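PDB 4Q3M: MGS-M4 from Unidentified, which probably reduces aldehydes or ketones with a nicotinamide cofactor, as expected of an aldo-keto reductase, although its substrate is unknown. Local coordinates for residues N139-M144 / E268-D273; Q158-V163 / K264-F269; D209-Q214 / I237-D242; A216-I221 / F244-D249. All blocks are in the same frame, centred on the assembly; numbering follows the deposited sequence.

Contact 1: residues N139-M144 / E268-D273; sequences NVHHLM and EFDNVD
H142 and D270 are brought together by matching first torsions, each placing CG beside its backbone N and opposite the carbonyl carbon (chi1 -57° and -78°), and imidazole and carboxylate meet from opposite directions. The pair ties the start of helix 140-149, on the outside of an aldo-keto reductase TIM barrel, to the C-terminal tail. H142 NE2 donates to D270 OD1 at 2.6 Å, almost within its ring plane and on the syn side of the oxygen, while ring and carboxylate stand nearly perpendicular (84°). The rotation of this imidazole is fixed at its other nitrogen too, where ND1 accepts from N139 N at 3.0 Å. The second carboxylate oxygen turns to H141, whose NE2 reaches D270 OD2 in a weak bond. One face of the H142 ring is stacked by F108. Beside the carboxylate, N139 lies across one face of the F269 ring, its CB 4.0 Å from the ring centroid in a CH-pi contact. The tail also touches the second subunit, where D273 forms a salt bridge with R257 of that copy. Between the segments a water accepts from N139 ND2 at 3.1 Å and lies 2.9 Å from D270 OD2.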
# COMPACT_ATOMS: atom_id res chain seq x y z
N ASN A 139 -0.34 7.26 5.18
CA ASN A 139 0.35 6.12 5.77
C ASN A 139 1.16 6.58 6.98
O ASN A 139 1.09 7.75 7.37
CB ASN A 139 1.25 5.43 4.75
CG ASN A 139 1.38 3.94 5.00
OD1 ASN A 139 1.10 3.46 6.10
ND2 ASN A 139 1.82 3.20 3.99
N VAL A 140 1.93 5.66 7.56
CA VAL A 140 2.65 5.94 8.80
C VAL A 140 3.65 7.09 8.67
O VAL A 140 3.63 8.02 9.48
CB VAL A 140 3.39 4.68 9.31
CG1 VAL A 140 4.33 5.04 10.44
CG2 VAL A 140 2.39 3.62 9.74
N HIS A 141 4.51 7.03 7.66
CA HIS A 141 5.54 8.06 7.51
C HIS A 141 4.95 9.42 7.15
O HIS A 141 5.56 10.45 7.41
CB HIS A 141 6.58 7.63 6.46
CG HIS A 141 6.01 7.30 5.12
ND1 HIS A 141 5.34 6.12 4.86
CD2 HIS A 141 6.02 7.99 3.95
CE1 HIS A 141 4.96 6.10 3.60
NE2 HIS A 141 5.35 7.22 3.03
N HIS A 142 3.76 9.41 6.56
CA HIS A 142 3.04 10.65 6.30
C HIS A 142 2.56 11.26 7.62
O HIS A 142 2.63 12.47 7.82
CB HIS A 142 1.86 10.42 5.36
CG HIS A 142 2.24 9.80 4.06
ND1 HIS A 142 1.41 8.94 3.37
CD2 HIS A 142 3.36 9.91 3.31
CE1 HIS A 142 2.00 8.55 2.26
NE2 HIS A 142 3.19 9.12 2.20
N LEU A 143 2.07 10.40 8.50
CA LEU A 143 1.59 10.83 9.81
C LEU A 143 2.74 11.31 10.69
O LEU A 143 2.59 12.30 11.42
CB LEU A 143 0.83 9.70 10.50
CG LEU A 143 -0.45 9.23 9.81
CD1 LEU A 143 -1.06 8.04 10.55
CD2 LEU A 143 -1.45 10.37 9.71
N MET A 144 3.87 10.63 10.62
CA MET A 144 5.05 11.00 11.39
C MET A 144 5.48 12.43 11.09
O MET A 144 5.93 13.16 11.97
CB MET A 144 6.22 10.04 11.12
CG MET A 144 5.97 8.61 11.57
SD MET A 144 7.46 7.61 11.71
CE MET A 144 8.04 7.60 10.02
N GLU A 268 -2.45 2.97 -3.89
CA GLU A 268 -1.37 2.90 -2.92
C GLU A 268 -1.01 4.31 -2.43
O GLU A 268 -1.02 5.26 -3.21
CB GLU A 268 -0.14 2.21 -3.52
CG GLU A 268 0.80 1.57 -2.51
CD GLU A 268 1.71 2.58 -1.83
OE1 GLU A 268 2.12 3.55 -2.50
OE2 GLU A 268 2.01 2.40 -0.63
N PHE A 269 -0.71 4.42 -1.14
CA PHE A 269 -0.52 5.71 -0.47
C PHE A 269 0.43 6.67 -1.19
O PHE A 269 0.20 7.88 -1.19
CB PHE A 269 -0.01 5.48 0.96
CG PHE A 269 -0.92 4.64 1.81
CD1 PHE A 269 -1.94 5.22 2.55
CD2 PHE A 269 -0.75 3.27 1.88
CE1 PHE A 269 -2.77 4.45 3.34
CE2 PHE A 269 -1.58 2.49 2.66
CZ PHE A 269 -2.59 3.08 3.39
N ASP A 270 1.48 6.13 -1.79
CA ASP A 270 2.53 6.97 -2.37
C ASP A 270 2.58 6.92 -3.89
O ASP A 270 3.62 7.22 -4.49
CB ASP A 270 3.89 6.56 -1.80
CG ASP A 270 4.12 7.10 -0.40
OD1 ASP A 270 3.92 8.31 -0.19
OD2 ASP A 270 4.51 6.31 0.48
N ASN A 271 1.47 6.56 -4.52
CA ASN A 271 1.42 6.50 -5.98
C ASN A 271 0.21 7.23 -6.55
O ASN A 271 -0.43 6.76 -7.50
CB ASN A 271 1.41 5.04 -6.45
CG ASN A 271 2.75 4.36 -6.25
OD1 ASN A 271 3.56 4.29 -7.18
ND2 ASN A 271 3.00 3.87 -5.05
N VAL A 272 -0.10 8.39 -5.98
CA VAL A 272 -1.25 9.18 -6.42
C VAL A 272 -0.83 10.31 -7.35
O VAL A 272 -0.21 11.28 -6.92
CB VAL A 272 -2.00 9.77 -5.22
CG1 VAL A 272 -3.21 10.57 -5.69
CG2 VAL A 272 -2.43 8.66 -4.26
N ASP A 273 -1.19 10.19 -8.62
CA ASP A 273 -0.87 11.21 -9.61
C ASP A 273 -2.04 12.17 -9.82
O ASP A 273 -1.85 13.30 -10.25
CB ASP A 273 -0.48 10.56 -10.95
CG ASP A 273 0.80 9.75 -10.85
OD1 ASP A 273 1.65 10.08 -10.00
OD2 ASP A 273 0.96 8.80 -11.64
O HOH W 1 2.96 3.92 1.16

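Contact 2: residues Q158-V163 / K264-F269; sequences QVETHV and KIFTEF
E160 and F266 mark the closest approach of the two backbones, their CA atoms 7.3 Å apart, too far for strand pairing; a side chain of one segment bridges to backbone and side chain of the other. Residues 158-160 end strand 156-160 of the aldo-keto reductase TIM barrel, and 161-163 leave it as a loop; 264-269 is irregular tail after helix 250-257. Into the gap runs E160, with CG opposite its backbone N (chi1 171°) and the chain extended beyond it, and its buried carboxylate collects four donors. OE2 accepts from I265 N at 2.8 Å through its syn lone pair and from H162 NE2 at 2.9 Å through its anti lone pair. OE1 is gripped from the two faces of the carboxylate plane, by F266 N at 2.9 Å on one and by K264 NZ at 2.9 Å on the other, the latter a salt bridge. Two successive tail amides thus read both oxygens, which should hold the carboxylate against rotation and probably favours its ionised form. Around the carboxylate lie apolar groups: the F266 ring turns its edge to E160, its plane nearly perpendicular to the carboxylate, and I265 CD1 lies 3.5 Å from H162 NE2. Farther along, V159 CG1 meets the edge of the F269 ring. Y184, on the adjoining strand 180-184, packs against both E160 and F266. The ammonium of K264 also serves the strand's backbone through a bridging water, which accepts from K264 NZ and donates to E160 O, each at 2.8 Å.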
# COMPACT_ATOMS: atom_id res chain seq x y z
N GLN A 158 -8.69 8.88 7.95
CA GLN A 158 -9.65 8.05 7.24
C GLN A 158 -8.98 7.23 6.14
O GLN A 158 -8.52 7.77 5.14
CB GLN A 158 -10.77 8.90 6.63
CG GLN A 158 -11.83 8.08 5.91
CD GLN A 158 -12.90 8.94 5.26
OE1 GLN A 158 -13.19 8.79 4.08
NE2 GLN A 158 -13.50 9.83 6.04
N VAL A 159 -8.93 5.91 6.34
CA VAL A 159 -8.28 5.03 5.38
C VAL A 159 -9.13 3.80 5.06
O VAL A 159 -10.02 3.43 5.84
CB VAL A 159 -6.91 4.55 5.88
CG1 VAL A 159 -5.92 5.71 5.93
CG2 VAL A 159 -7.04 3.90 7.25
N GLU A 160 -8.86 3.18 3.92
CA GLU A 160 -9.53 1.95 3.52
C GLU A 160 -9.28 0.85 4.55
O GLU A 160 -8.15 0.42 4.74
CB GLU A 160 -9.06 1.49 2.14
CG GLU A 160 -9.54 0.10 1.76
CD GLU A 160 -8.76 -0.48 0.59
OE1 GLU A 160 -8.04 0.28 -0.09
OE2 GLU A 160 -8.87 -1.71 0.37
N THR A 161 -10.35 0.41 5.21
CA THR A 161 -10.23 -0.61 6.23
C THR A 161 -11.45 -1.53 6.23
O THR A 161 -12.58 -1.08 6.39
CB THR A 161 -10.07 0.01 7.64
OG1 THR A 161 -8.99 0.95 7.63
CG2 THR A 161 -9.79 -1.07 8.67
N HIS A 162 -11.19 -2.82 6.04
CA HIS A 162 -12.24 -3.83 6.06
C HIS A 162 -11.66 -5.18 6.47
O HIS A 162 -10.49 -5.27 6.83
CB HIS A 162 -12.94 -3.92 4.70
CG HIS A 162 -12.01 -3.82 3.54
ND1 HIS A 162 -11.11 -4.81 3.21
CD2 HIS A 162 -11.83 -2.84 2.62
CE1 HIS A 162 -10.42 -4.45 2.15
NE2 HIS A 162 -10.84 -3.26 1.76
N VAL A 163 -12.48 -6.23 6.39
CA VAL A 163 -12.09 -7.53 6.92
C VAL A 163 -10.96 -8.20 6.14
O VAL A 163 -10.32 -9.13 6.64
CB VAL A 163 -13.29 -8.49 6.97
CG1 VAL A 163 -14.35 -7.96 7.93
CG2 VAL A 163 -13.87 -8.68 5.58
N LYS A 264 -5.07 -4.68 -0.75
CA LYS A 264 -5.59 -3.32 -0.74
C LYS A 264 -6.32 -3.01 -2.04
O LYS A 264 -5.80 -3.25 -3.13
CB LYS A 264 -4.46 -2.32 -0.52
CG LYS A 264 -4.91 -0.87 -0.45
CD LYS A 264 -3.85 0.01 0.19
CE LYS A 264 -4.27 1.47 0.18
NZ LYS A 264 -5.62 1.67 0.77
N ILE A 265 -7.53 -2.48 -1.93
CA ILE A 265 -8.36 -2.21 -3.09
C ILE A 265 -7.99 -0.90 -3.78
O ILE A 265 -7.83 -0.86 -5.00
CB ILE A 265 -9.86 -2.17 -2.71
CG1 ILE A 265 -10.29 -3.49 -2.07
CG2 ILE A 265 -10.71 -1.86 -3.93
CD1 ILE A 265 -11.73 -3.51 -1.62
N PHE A 266 -7.86 0.17 -3.00
CA PHE A 266 -7.67 1.50 -3.56
C PHE A 266 -6.21 1.89 -3.72
O PHE A 266 -5.31 1.16 -3.28
CB PHE A 266 -8.41 2.53 -2.71
CG PHE A 266 -9.90 2.37 -2.72
CD1 PHE A 266 -10.66 2.91 -3.75
CD2 PHE A 266 -10.55 1.67 -1.72
CE1 PHE A 266 -12.03 2.76 -3.77
CE2 PHE A 266 -11.92 1.51 -1.74
CZ PHE A 266 -12.66 2.05 -2.77
N THR A 267 -5.99 3.03 -4.35
CA THR A 267 -4.66 3.52 -4.73
C THR A 267 -3.64 3.47 -3.58
O THR A 267 -3.94 3.87 -2.46
CB THR A 267 -4.73 4.96 -5.25
OG1 THR A 267 -5.76 5.07 -6.24
CG2 THR A 267 -3.40 5.39 -5.86
N GLU A 268 -2.45 2.97 -3.89
CA GLU A 268 -1.37 2.90 -2.92
C GLU A 268 -1.01 4.31 -2.43
O GLU A 268 -1.02 5.26 -3.21
CB GLU A 268 -0.14 2.21 -3.52
CG GLU A 268 0.80 1.57 -2.51
CD GLU A 268 1.71 2.58 -1.83
OE1 GLU A 268 2.12 3.55 -2.50
OE2 GLU A 268 2.01 2.40 -0.63
N PHE A 269 -0.71 4.42 -1.14
CA PHE A 269 -0.52 5.71 -0.47
C PHE A 269 0.43 6.67 -1.19
O PHE A 269 0.20 7.88 -1.19
CB PHE A 269 -0.01 5.48 0.96
CG PHE A 269 -0.92 4.64 1.81
CD1 PHE A 269 -1.94 5.22 2.55
CD2 PHE A 269 -0.75 3.27 1.88
CE1 PHE A 269 -2.77 4.45 3.34
CE2 PHE A 269 -1.58 2.49 2.66
CZ PHE A 269 -2.59 3.08 3.39
O HOH W 2 -6.37 4.34 2.63
O HOH W 3 -5.86 1.59 3.54

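Contact 3: residues D209-Q214 / I237-D242; sequences DKTIPQ and IVQNFD
Q214 makes the single direct hydrogen bond between these segments: its NE2 donates to Q239 O at 2.9 Å, with the carbonyl oxygen lying in the amide plane of the donor. The bond uses a main-chain carbonyl of helix 234-241. At the other end of the same amide, Q214 OE1 accepts from T211 N at 2.9 Å, while the return bond from Q214 N to T211 OG1 is weak; together they form a capping box at the start of helix 212-222. The glutamine therefore completes the capping box at T211, the N-cap, and grips the neighbouring helix, and bonds at its two ends hold its amide against flipping.

Charge adds a second link. K210 turns sharply at chi2 (-67°) and brings NZ to 3.3 Å from D242 OD2, a long salt bridge, though D245 is its stronger partner. Since D242 and D245 lie close together, the lysine probably eases their mutual repulsion.

Van der Waals contacts fill in the rest. Q239 CB lies 4.0 Å from Q214 NE2, and P213 CB is 4.1 Å from N240 OD1.

The side chain of N240 is about 6 Å from a sulfate ion, probably from the crystallisation liquor. Helices 212-222 and 234-241, which meet here, flank barrel strand 226-227 along the chain; P213 also packs on helix 192-196, N240 on I217 of helix 212-222, and F241 meets the ring of Y39, just before strand 41-43.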
# COMPACT_ATOMS: atom_id res chain seq x y z
N ASP A 209 -27.93 -13.56 14.01
CA ASP A 209 -29.10 -13.33 13.15
C ASP A 209 -28.98 -11.99 12.42
O ASP A 209 -29.95 -11.24 12.32
CB ASP A 209 -30.39 -13.38 13.98
CG ASP A 209 -31.63 -13.44 13.12
OD1 ASP A 209 -31.54 -13.90 11.96
OD2 ASP A 209 -32.71 -13.03 13.60
N LYS A 210 -27.79 -11.71 11.91
CA LYS A 210 -27.53 -10.47 11.20
C LYS A 210 -27.15 -10.73 9.76
O LYS A 210 -27.02 -11.88 9.34
CB LYS A 210 -26.43 -9.67 11.90
CG LYS A 210 -26.80 -9.19 13.30
CD LYS A 210 -27.90 -8.15 13.24
CE LYS A 210 -28.24 -7.62 14.62
NZ LYS A 210 -29.25 -6.54 14.57
N THR A 211 -26.96 -9.66 8.99
CA THR A 211 -26.46 -9.78 7.64
C THR A 211 -24.94 -9.65 7.66
O THR A 211 -24.38 -9.13 8.62
CB THR A 211 -27.06 -8.71 6.70
OG1 THR A 211 -26.53 -7.42 7.04
CG2 THR A 211 -28.58 -8.69 6.82
N ILE A 212 -24.29 -10.12 6.60
CA ILE A 212 -22.83 -10.02 6.50
C ILE A 212 -22.31 -8.58 6.60
O ILE A 212 -21.33 -8.33 7.30
CB ILE A 212 -22.33 -10.67 5.18
CG1 ILE A 212 -22.48 -12.19 5.26
CG2 ILE A 212 -20.88 -10.30 4.92
CD1 ILE A 212 -21.89 -12.92 4.07
N PRO A 213 -22.96 -7.61 5.91
CA PRO A 213 -22.49 -6.23 6.10
C PRO A 213 -22.59 -5.73 7.54
O PRO A 213 -21.63 -5.14 8.04
CB PRO A 213 -23.41 -5.42 5.19
CG PRO A 213 -23.83 -6.37 4.14
CD PRO A 213 -23.98 -7.68 4.85
N GLN A 214 -23.73 -5.98 8.19
CA GLN A 214 -23.94 -5.59 9.58
C GLN A 214 -22.82 -6.11 10.48
O GLN A 214 -22.44 -5.47 11.46
CB GLN A 214 -25.29 -6.11 10.09
CG GLN A 214 -26.49 -5.38 9.52
CD GLN A 214 -27.80 -5.97 10.01
OE1 GLN A 214 -27.94 -7.18 10.15
NE2 GLN A 214 -28.77 -5.10 10.28
N ILE A 237 -29.36 1.12 4.12
CA ILE A 237 -28.95 2.21 4.98
C ILE A 237 -29.43 1.96 6.41
O ILE A 237 -28.70 2.19 7.37
CB ILE A 237 -29.49 3.57 4.49
CG1 ILE A 237 -28.96 3.88 3.08
CG2 ILE A 237 -29.11 4.68 5.44
CD1 ILE A 237 -29.52 5.15 2.48
N VAL A 238 -30.66 1.48 6.53
CA VAL A 238 -31.23 1.14 7.83
C VAL A 238 -30.55 -0.09 8.42
O VAL A 238 -30.26 -0.14 9.61
CB VAL A 238 -32.75 0.89 7.73
CG1 VAL A 238 -33.32 0.50 9.08
CG2 VAL A 238 -33.45 2.13 7.19
N GLN A 239 -30.30 -1.08 7.57
CA GLN A 239 -29.62 -2.30 7.99
C GLN A 239 -28.21 -2.00 8.49
O GLN A 239 -27.80 -2.51 9.54
CB GLN A 239 -29.55 -3.31 6.84
CG GLN A 239 -30.91 -3.83 6.39
CD GLN A 239 -30.79 -4.87 5.29
OE1 GLN A 239 -29.70 -5.12 4.77
NE2 GLN A 239 -31.92 -5.47 4.92
N ASN A 240 -27.49 -1.17 7.75
CA ASN A 240 -26.13 -0.80 8.12
C ASN A 240 -26.07 -0.03 9.44
O ASN A 240 -25.02 0.07 10.07
CB ASN A 240 -25.48 0.03 7.01
CG ASN A 240 -25.13 -0.80 5.80
OD1 ASN A 240 -25.56 -1.94 5.66
ND2 ASN A 240 -24.33 -0.23 4.90
N PHE A 241 -27.21 0.52 9.85
CA PHE A 241 -27.30 1.26 11.10
C PHE A 241 -27.72 0.37 12.26
O PHE A 241 -27.35 0.60 13.41
CB PHE A 241 -28.26 2.44 10.97
CG PHE A 241 -28.24 3.38 12.13
CD1 PHE A 241 -27.19 4.27 12.30
CD2 PHE A 241 -29.26 3.37 13.07
CE1 PHE A 241 -27.16 5.14 13.37
CE2 PHE A 241 -29.24 4.24 14.15
CZ PHE A 241 -28.19 5.13 14.30
N ASP A 242 -28.52 -0.66 11.96
CA ASP A 242 -28.95 -1.61 12.97
C ASP A 242 -27.77 -2.46 13.42
O ASP A 242 -27.64 -3.62 13.03
CB ASP A 242 -30.08 -2.49 12.45
CG ASP A 242 -30.73 -3.32 13.54
OD1 ASP A 242 -30.63 -2.92 14.72
OD2 ASP A 242 -31.33 -4.36 13.22

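Contact 4: residues A216-I221 / F244-D249; sequences AIRWLI and FDFTLD
R218 and F246 slide past one another in opposite directions. The arginine places CG opposite its backbone N (chi1 -178°) and then bends at chi2 (59°), which brings CD over one face of the phenyl ring, with CB and CG each 3.5 Å from F246 CZ at its rim. The ring itself takes the less common first torsion (chi1 81°), with CG between the backbone N and the carbonyl carbon. F246 O lies over one face of the guanidinium, 3.4 Å from its plane, at an angle too poor for a hydrogen bond from R218 NE. The charge is met by E222, one turn along the helix, in a salt bridge with R218 NE.

Helix 212-222 belongs to the outer layer of a TIM barrel, and I217, L220 and I221 pack on V227 of the inner strand 226-227. R218 meets instead the loop linking helices 234-241 and 250-257. L248 CG is 3.8 Å from R218 CG, and L248 CD1 comes within 3.7 Å of W219 N and 4.1 Å of W219 CB. The W219 indole leads off toward M253 and I256 of helix 250-257. The E222 carboxylate also receives L248 N, its OE2 taking this bond beside the one from T247 OG1.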
# COMPACT_ATOMS: atom_id res chain seq x y z
N ALA A 216 -19.51 -6.89 9.41
CA ALA A 216 -18.27 -6.19 9.10
C ALA A 216 -18.25 -4.81 9.73
O ALA A 216 -17.20 -4.32 10.16
CB ALA A 216 -18.09 -6.08 7.59
N ILE A 217 -19.42 -4.19 9.81
CA ILE A 217 -19.57 -2.89 10.44
C ILE A 217 -19.35 -2.99 11.94
O ILE A 217 -18.59 -2.22 12.52
CB ILE A 217 -20.96 -2.29 10.15
CG1 ILE A 217 -21.12 -2.04 8.65
CG2 ILE A 217 -21.15 -0.99 10.92
CD1 ILE A 217 -22.52 -1.66 8.24
N ARG A 218 -20.01 -3.96 12.57
CA ARG A 218 -19.90 -4.17 14.02
C ARG A 218 -18.47 -4.49 14.43
O ARG A 218 -17.99 -4.03 15.47
CB ARG A 218 -20.82 -5.29 14.48
CG ARG A 218 -20.79 -5.53 15.98
CD ARG A 218 -21.19 -4.28 16.75
NE ARG A 218 -20.85 -4.37 18.16
CZ ARG A 218 -21.09 -3.40 19.05
NH1 ARG A 218 -21.67 -2.28 18.66
NH2 ARG A 218 -20.74 -3.57 20.32
N TRP A 219 -17.79 -5.28 13.61
CA TRP A 219 -16.41 -5.66 13.86
C TRP A 219 -15.51 -4.43 13.97
O TRP A 219 -14.62 -4.37 14.82
CB TRP A 219 -15.91 -6.60 12.77
CG TRP A 219 -14.43 -6.81 12.75
CD1 TRP A 219 -13.69 -7.53 13.64
CD2 TRP A 219 -13.51 -6.29 11.78
NE1 TRP A 219 -12.36 -7.49 13.29
CE2 TRP A 219 -12.22 -6.74 12.15
CE3 TRP A 219 -13.64 -5.50 10.64
CZ2 TRP A 219 -11.08 -6.41 11.43
CZ3 TRP A 219 -12.51 -5.18 9.92
CH2 TRP A 219 -11.25 -5.63 10.32
N LEU A 220 -15.77 -3.44 13.12
CA LEU A 220 -15.05 -2.18 13.18
C LEU A 220 -15.45 -1.40 14.44
O LEU A 220 -14.61 -0.76 15.07
CB LEU A 220 -15.33 -1.34 11.93
CG LEU A 220 -14.69 -1.86 10.64
CD1 LEU A 220 -15.22 -1.09 9.44
CD2 LEU A 220 -13.18 -1.76 10.71
N ILE A 221 -16.73 -1.46 14.78
CA ILE A 221 -17.23 -0.83 16.00
C ILE A 221 -16.53 -1.40 17.23
O ILE A 221 -16.13 -0.66 18.13
CB ILE A 221 -18.75 -1.04 16.17
CG1 ILE A 221 -19.51 -0.49 14.95
CG2 ILE A 221 -19.24 -0.38 17.44
CD1 ILE A 221 -19.41 0.99 14.80
N PHE A 244 -26.30 -1.73 16.80
CA PHE A 244 -26.11 -1.41 18.21
C PHE A 244 -27.05 -2.21 19.11
O PHE A 244 -27.36 -1.78 20.23
CB PHE A 244 -26.31 0.09 18.44
CG PHE A 244 -25.47 0.96 17.56
CD1 PHE A 244 -24.13 1.15 17.84
CD2 PHE A 244 -26.01 1.58 16.45
CE1 PHE A 244 -23.34 1.95 17.03
CE2 PHE A 244 -25.24 2.38 15.64
CZ PHE A 244 -23.90 2.57 15.93
N ASP A 245 -27.51 -3.36 18.62
CA ASP A 245 -28.40 -4.21 19.40
C ASP A 245 -27.78 -5.58 19.65
O ASP A 245 -28.45 -6.50 20.12
CB ASP A 245 -29.75 -4.36 18.70
CG ASP A 245 -29.63 -4.96 17.32
OD1 ASP A 245 -28.53 -4.86 16.72
OD2 ASP A 245 -30.62 -5.54 16.83
N PHE A 246 -26.49 -5.71 19.33
CA PHE A 246 -25.77 -6.95 19.57
C PHE A 246 -24.28 -6.70 19.71
O PHE A 246 -23.80 -5.59 19.51
CB PHE A 246 -26.04 -7.95 18.44
CG PHE A 246 -25.21 -7.72 17.21
CD1 PHE A 246 -24.22 -8.63 16.86
CD2 PHE A 246 -25.41 -6.61 16.41
CE1 PHE A 246 -23.45 -8.42 15.73
CE2 PHE A 246 -24.64 -6.41 15.28
CZ PHE A 246 -23.66 -7.31 14.94
N THR A 247 -23.54 -7.75 20.05
CA THR A 247 -22.10 -7.65 20.28
C THR A 247 -21.35 -8.83 19.68
O THR A 247 -21.96 -9.84 19.32
CB THR A 247 -21.78 -7.56 21.79
OG1 THR A 247 -20.37 -7.51 21.97
CG2 THR A 247 -22.34 -8.78 22.51
N LEU A 248 -20.04 -8.69 19.56
CA LEU A 248 -19.20 -9.77 19.04
C LEU A 248 -18.22 -10.24 20.12
O LEU A 248 -17.46 -9.45 20.66
CB LEU A 248 -18.43 -9.31 17.80
CG LEU A 248 -19.28 -8.93 16.58
CD1 LEU A 248 -18.40 -8.40 15.46
CD2 LEU A 248 -20.10 -10.12 16.11
N ASP A 249 -18.26 -11.53 20.42
CA ASP A 249 -17.40 -12.08 21.47
C ASP A 249 -15.98 -12.31 20.98
O ASP A 249 -15.66 -12.05 19.82
CB ASP A 249 -17.99 -13.39 22.02
CG ASP A 249 -18.26 -14.42 20.94
OD1 ASP A 249 -17.45 -14.56 20.00
OD2 ASP A 249 -19.30 -15.11 21.04

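In the fold
The contacts form two pairs within one TIM barrel. Contacts 1 and 2, with centres 11 Å apart, share E268 and F269 of the C-terminal tail, which meets helix 140-149 in one and the end of strand 156-160 in the other; both touch the second subunit. Contacts 3 and 4, with centres 10 Å apart, share helix 212-222 and alternate their segments along the chain, both nested inside the loops closed by contacts 1 and 2. Contacts 2 and 4 meet where H162 C lies 3.6 Å from W219 CZ3, whereas contacts 1 and 3 have centres 32 Å apart. The tail joins barrel to dimer partner, while the second pair joins helix 212-222 to helix 234-241 and the loop after it.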